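PDB 1Y2M: Phenylalanine/tyrosine ammonia-lyase from Rhodosporidium toruloides, which catalyses the non-oxidative deamination of L-phenylalanine and L-tyrosine to trans-cinnamic and p-coumaric acid, releasing ammonium. Local coordinates for residues S92-S97 / V183-L188; E163-A168 / I199-P204. All coordinates share one frame; numbering follows the deposited sequence.

Of the four segments, 92-97 comes first from the N terminus, on helix 88-107, and 163-168 follows on helix 162-176. The loop and first turn of helix 185-197 (183-188) then come back to helix 88-107 and close contact 1 across 85 intervening residues. The loop of contact 2 is shorter, with 30 intervening residues, and closes when 199-204 comes back to 163-168. The segments alternate, so the two loops cross. Helix 185-197 joins them: its start meets helix 88-107, and the chain leaving its end supplies strand 200-201, which lies against helix 162-176. The contact centres are about 23 Å apart and their nearest atoms about 10 Å, so the two contacts do not touch.

Contact 1. Residues S92-S97 / V183-L188; sequences SKIDKS and VRLVVL
Ile94 and Asp95, on helix 88-107, lie beside the place where a loop turns into helix 185-197. The backbones come close at two steps, with Ile94 CA 6.6 Å from Leu185 CA and Asp95 CA 6.5 Å from Arg184 CA; Arg184 is the N-cap residue. Ile94 points toward the other segment and carries most of the apolar contact. Its chi1 of -68° puts CG1 beside the backbone N and leaves CG2 anti to it, pressed on the incoming main chain, 3.3 Å from Val183 O and also packed on Leu185 N. Val183 O is thereby buried against a methyl group and has no polar partner in the model. The other branch of Ile94 runs out beside the helix start: its CD1 meets Leu188 CD1 tip to tip at 3.9 Å, and reaches Leu185 CD1 at 4.0 Å, where the two side chains cross at about a right angle. Next to this apolar cluster lies a polar bridge, made by the carboxylate end of Asp95. A water donates to Asp95 OD1 at 2.7 Å and accepts from Leu185 N at 2.9 Å, taking up a backbone N-H in the first turn of the helix. The carboxylate therefore lies, through the water, near the positive end of the helix dipole, which would probably favour its negative charge. Arg184 NE forms a salt bridge with Glu264. Ser97 OG donates to Ile94 O within its own helix. The side chain of Asn270, which probably binds cinnamate as in related enzymes, is not far from that of Val183. Around the contact, Val183 and Leu188 both rest on Leu176 of helix 162-176, and Val187 lies on helix 264-269.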
loop_
_atom_site.group_PDB
_atom_site.type_symbol
_atom_site.label_atom_id
_atom_site.label_comp_id
_atom_site.label_asym_id
_atom_site.label_seq_id
_atom_site.Cartn_x
_atom_site.Cartn_y
_atom_site.Cartn_z
ATOM N N SER B 92 24.322 -39.553 18.058
ATOM C CA SER B 92 25.647 -39.181 18.486
ATOM C C SER B 92 25.973 -37.717 18.194
ATOM O O SER B 92 26.599 -37.048 18.990
ATOM C CB SER B 92 26.695 -40.086 17.826
ATOM O OG SER B 92 27.999 -39.628 18.142
ATOM N N LYS B 93 25.547 -37.222 17.048
ATOM C CA LYS B 93 25.710 -35.819 16.724
ATOM C C LYS B 93 24.949 -34.929 17.736
ATOM O O LYS B 93 25.490 -33.947 18.272
ATOM C CB LYS B 93 25.163 -35.606 15.322
ATOM C CG LYS B 93 25.569 -34.332 14.669
ATOM C CD LYS B 93 24.632 -34.032 13.500
ATOM C CE LYS B 93 24.500 -35.198 12.540
ATOM N NZ LYS B 93 24.043 -34.773 11.194
ATOM N N ILE B 94 23.696 -35.296 18.017
ATOM C CA ILE B 94 22.917 -34.553 19.010
ATOM C C ILE B 94 23.608 -34.618 20.342
ATOM O O ILE B 94 23.895 -33.579 20.961
ATOM C CB ILE B 94 21.443 -35.045 19.094
ATOM C CG1 ILE B 94 20.713 -34.679 17.804
ATOM C CG2 ILE B 94 20.717 -34.423 20.282
ATOM C CD1 ILE B 94 19.425 -35.531 17.503
ATOM N N ASP B 95 23.913 -35.839 20.793
ATOM C CA ASP B 95 24.480 -35.997 22.133
ATOM C C ASP B 95 25.820 -35.257 22.241
ATOM O O ASP B 95 26.110 -34.633 23.251
ATOM C CB ASP B 95 24.633 -37.475 22.524
ATOM C CG ASP B 95 23.271 -38.290 22.498
ATOM O OD1 ASP B 95 22.130 -37.741 22.261
ATOM O OD2 ASP B 95 23.372 -39.535 22.713
ATOM N N LYS B 96 26.639 -35.316 21.196
ATOM C CA LYS B 96 27.964 -34.702 21.259
ATOM C C LYS B 96 27.955 -33.171 21.370
ATOM O O LYS B 96 28.889 -32.592 21.933
ATOM C CB LYS B 96 28.837 -35.182 20.091
ATOM C CG LYS B 96 29.417 -36.586 20.363
ATOM C CD LYS B 96 30.169 -37.180 19.181
ATOM C CE LYS B 96 30.799 -38.519 19.588
ATOM N NZ LYS B 96 31.795 -38.402 20.713
ATOM N N SER B 97 26.926 -32.506 20.849
ATOM C CA SER B 97 26.857 -31.037 20.995
ATOM C C SER B 97 26.507 -30.671 22.423
ATOM O O SER B 97 27.021 -29.693 22.977
ATOM C CB SER B 97 25.859 -30.355 20.007
ATOM O OG SER B 97 24.558 -30.853 20.162
ATOM N N VAL B 183 20.757 -29.078 22.138
ATOM C CA VAL B 183 19.496 -29.447 22.778
ATOM C C VAL B 183 19.431 -30.976 22.854
ATOM O O VAL B 183 19.680 -31.662 21.848
ATOM C CB VAL B 183 18.308 -28.891 21.981
ATOM C CG1 VAL B 183 16.983 -29.356 22.604
ATOM C CG2 VAL B 183 18.347 -27.319 21.919
ATOM N N ARG B 184 19.086 -31.524 24.020
ATOM C CA ARG B 184 19.062 -32.977 24.177
ATOM C C ARG B 184 17.999 -33.678 23.345
ATOM O O ARG B 184 16.922 -33.155 23.076
ATOM C CB ARG B 184 18.826 -33.381 25.616
ATOM C CG ARG B 184 19.887 -32.925 26.642
ATOM C CD ARG B 184 19.335 -33.126 28.057
ATOM N NE ARG B 184 18.262 -32.171 28.304
ATOM C CZ ARG B 184 17.244 -32.335 29.147
ATOM N NH1 ARG B 184 17.142 -33.417 29.909
ATOM N NH2 ARG B 184 16.330 -31.370 29.247
ATOM N N LEU B 185 18.305 -34.921 23.005
ATOM C CA LEU B 185 17.377 -35.766 22.294
ATOM C C LEU B 185 16.058 -35.918 23.042
ATOM O O LEU B 185 14.999 -35.883 22.412
ATOM C CB LEU B 185 17.982 -37.141 22.069
ATOM C CG LEU B 185 17.146 -38.110 21.258
ATOM C CD1 LEU B 185 16.888 -37.565 19.859
ATOM C CD2 LEU B 185 17.851 -39.471 21.203
ATOM N N VAL B 186 16.100 -36.030 24.360
ATOM C CA VAL B 186 14.880 -36.149 25.136
ATOM C C VAL B 186 13.912 -34.968 24.924
ATOM O O VAL B 186 12.673 -35.148 24.954
ATOM C CB VAL B 186 15.195 -36.362 26.622
ATOM C CG1 VAL B 186 15.824 -35.168 27.230
ATOM C CG2 VAL B 186 13.949 -36.749 27.352
ATOM N N VAL B 187 14.465 -33.779 24.711
ATOM C CA VAL B 187 13.678 -32.589 24.421
ATOM C C VAL B 187 13.009 -32.720 23.031
ATOM O O VAL B 187 11.827 -32.370 22.836
ATOM C CB VAL B 187 14.539 -31.314 24.515
ATOM C CG1 VAL B 187 13.790 -30.081 24.028
ATOM C CG2 VAL B 187 15.000 -31.118 25.922
ATOM N N LEU B 188 13.764 -33.197 22.048
ATOM C CA LEU B 188 13.220 -33.348 20.714
ATOM C C LEU B 188 12.130 -34.401 20.735
ATOM O O LEU B 188 11.056 -34.214 20.127
ATOM C CB LEU B 188 14.310 -33.747 19.695
ATOM C CG LEU B 188 15.540 -32.827 19.656
ATOM C CD1 LEU B 188 16.373 -33.236 18.396
ATOM C CD2 LEU B 188 15.211 -31.380 19.678
HETATM O O HOH W 1 20.933 -35.857 23.790
#

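Contact 2. Residues E163-A168 / I199-P204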
loop_
_atom_site.group_PDB
_atom_site.type_symbol
_atom_site.label_atom_id
_atom_site.label_comp_id
_atom_site.label_asym_id
_atom_site.label_seq_id
_atom_site.Cartn_x
_atom_site.Cartn_y
_atom_site.Cartn_z
ATOM N N GLU B 163 -2.757 -26.578 12.825
ATOM C CA GLU B 163 -1.858 -27.121 11.795
ATOM C C GLU B 163 -0.528 -26.355 11.752
ATOM O O GLU B 163 0.535 -26.927 11.476
ATOM C CB GLU B 163 -2.504 -27.146 10.384
ATOM C CG GLU B 163 -2.912 -25.815 9.830
ATOM C CD GLU B 163 -3.451 -25.843 8.389
ATOM O OE1 GLU B 163 -4.096 -26.830 8.039
ATOM O OE2 GLU B 163 -3.210 -24.905 7.577
ATOM N N VAL B 164 -0.578 -25.047 11.999
ATOM C CA VAL B 164 0.619 -24.258 11.938
ATOM C C VAL B 164 1.530 -24.665 13.070
ATOM O O VAL B 164 2.738 -24.838 12.904
ATOM C CB VAL B 164 0.269 -22.766 12.010
ATOM C CG1 VAL B 164 1.510 -21.916 12.279
ATOM C CG2 VAL B 164 -0.383 -22.357 10.669
ATOM N N VAL B 165 0.929 -24.825 14.237
ATOM C CA VAL B 165 1.675 -25.284 15.424
ATOM C C VAL B 165 2.324 -26.647 15.228
ATOM O O VAL B 165 3.509 -26.833 15.534
ATOM C CB VAL B 165 0.842 -25.239 16.720
ATOM C CG1 VAL B 165 1.690 -25.733 17.908
ATOM C CG2 VAL B 165 0.311 -23.825 16.948
ATOM N N ARG B 166 1.573 -27.590 14.652
ATOM C CA ARG B 166 2.141 -28.906 14.356
ATOM C C ARG B 166 3.300 -28.809 13.362
ATOM O O ARG B 166 4.345 -29.434 13.559
ATOM C CB ARG B 166 1.076 -29.821 13.750
ATOM C CG ARG B 166 0.096 -30.370 14.848
ATOM C CD ARG B 166 -0.853 -31.383 14.302
ATOM N NE ARG B 166 -0.196 -32.495 13.605
ATOM C CZ ARG B 166 0.219 -33.616 14.195
ATOM N NH1 ARG B 166 0.102 -33.788 15.509
ATOM N NH2 ARG B 166 0.808 -34.580 13.494
ATOM N N GLY B 167 3.120 -28.028 12.289
ATOM C CA GLY B 167 4.193 -27.855 11.321
ATOM C C GLY B 167 5.428 -27.233 11.980
ATOM O O GLY B 167 6.554 -27.610 11.682
ATOM N N ALA B 168 5.194 -26.327 12.944
ATOM C CA ALA B 168 6.278 -25.646 13.635
ATOM C C ALA B 168 7.056 -26.593 14.505
ATOM O O ALA B 168 8.279 -26.572 14.545
ATOM C CB ALA B 168 5.731 -24.523 14.488
ATOM N N ILE B 199 -1.157 -33.656 20.777
ATOM C CA ILE B 199 -1.171 -32.562 21.786
ATOM C C ILE B 199 -0.611 -31.329 21.090
ATOM O O ILE B 199 0.517 -31.364 20.627
ATOM C CB ILE B 199 -0.298 -32.908 22.980
ATOM C CG1 ILE B 199 -0.790 -34.188 23.660
ATOM C CG2 ILE B 199 -0.320 -31.721 23.947
ATOM C CD1 ILE B 199 0.167 -34.706 24.681
ATOM N N THR B 200 -1.402 -30.268 20.964
ATOM C CA THR B 200 -1.005 -29.090 20.201
ATOM C C THR B 200 -1.150 -27.865 21.100
ATOM O O THR B 200 -2.249 -27.552 21.587
ATOM C CB THR B 200 -1.856 -28.865 18.927
ATOM O OG1 THR B 200 -1.946 -30.050 18.135
ATOM C CG2 THR B 200 -1.223 -27.792 18.070
ATOM N N PRO B 201 -0.000 -27.237 21.411
ATOM C CA PRO B 201 -0.026 -26.059 22.237
ATOM C C PRO B 201 -0.936 -24.971 21.706
ATOM O O PRO B 201 -1.002 -24.747 20.507
ATOM C CB PRO B 201 1.425 -25.613 22.249
ATOM C CG PRO B 201 2.216 -26.870 22.106
ATOM C CD PRO B 201 1.381 -27.680 21.123
ATOM N N ILE B 202 -1.592 -24.289 22.623
ATOM C CA ILE B 202 -2.402 -23.140 22.294
ATOM C C ILE B 202 -1.451 -21.940 22.335
ATOM O O ILE B 202 -0.836 -21.652 23.382
ATOM C CB ILE B 202 -3.558 -22.971 23.310
ATOM C CG1 ILE B 202 -4.520 -24.124 23.198
ATOM C CG2 ILE B 202 -4.268 -21.638 23.128
ATOM C CD1 ILE B 202 -5.169 -24.298 21.862
ATOM N N VAL B 203 -1.292 -21.266 21.202
ATOM C CA VAL B 203 -0.278 -20.244 21.074
ATOM C C VAL B 203 -0.957 -18.986 20.540
ATOM O O VAL B 203 -1.782 -19.068 19.657
ATOM C CB VAL B 203 0.785 -20.735 20.038
ATOM C CG1 VAL B 203 1.897 -19.704 19.799
ATOM C CG2 VAL B 203 1.374 -22.091 20.416
ATOM N N PRO B 204 -0.620 -17.823 21.093
ATOM C CA PRO B 204 -1.206 -16.586 20.552
ATOM C C PRO B 204 -0.912 -16.396 19.059
ATOM O O PRO B 204 0.164 -16.702 18.586
ATOM C CB PRO B 204 -0.489 -15.480 21.366
ATOM C CG PRO B 204 -0.093 -16.172 22.644
ATOM C CD PRO B 204 0.300 -17.568 22.214
HETATM O O HOH W 2 -0.132 -32.115 17.823
#
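A water between Arg166 and Thr200 is gripped by three groups. It accepts from Arg166 NH1 at 2.9 Å, lies 2.8 Å from Thr200 OG1 in a second hydrogen bond, and donates a weak bond to Ile199 O at 3.0 Å, so it links the side of helix 162-176 to the chain entering strand 200-201. The guanidinium is anchored further by backbone carbonyls, with NH1 also bonded to Leu195 O and NH2 to Ala75 O. These bonds hold the group in place, and a bend at chi3 (54°) brings the end of the arginine round to the water. Nearer its root, Arg166 CG passes Thr200 OG1 at 3.9 Å, the two side chains crossing at about a right angle.

Val165, one residue earlier, points toward the strand and makes the rest of the contact. Thr200 CG2 sits 3.6 Å from Val165 CB and touches CG1 as well. CG1 also leans on the proline ring, 3.8 Å from Pro201 CD, while CG2 reaches along the chain to Val203 CG2 at 4.0 Å. One branched side chain thus spans Thr200, Pro201 and Val203, with no direct polar bond between the segments.

The strand and the residues after it pair with strand 232-237, through backbone bonds of Thr200 to His234 and of Ile202 to Lys232. The arrangement is a helix laid against the edge strand of a small three-stranded antiparallel sheet, one of the few strand elements in the largely helical PAL/histidase fold.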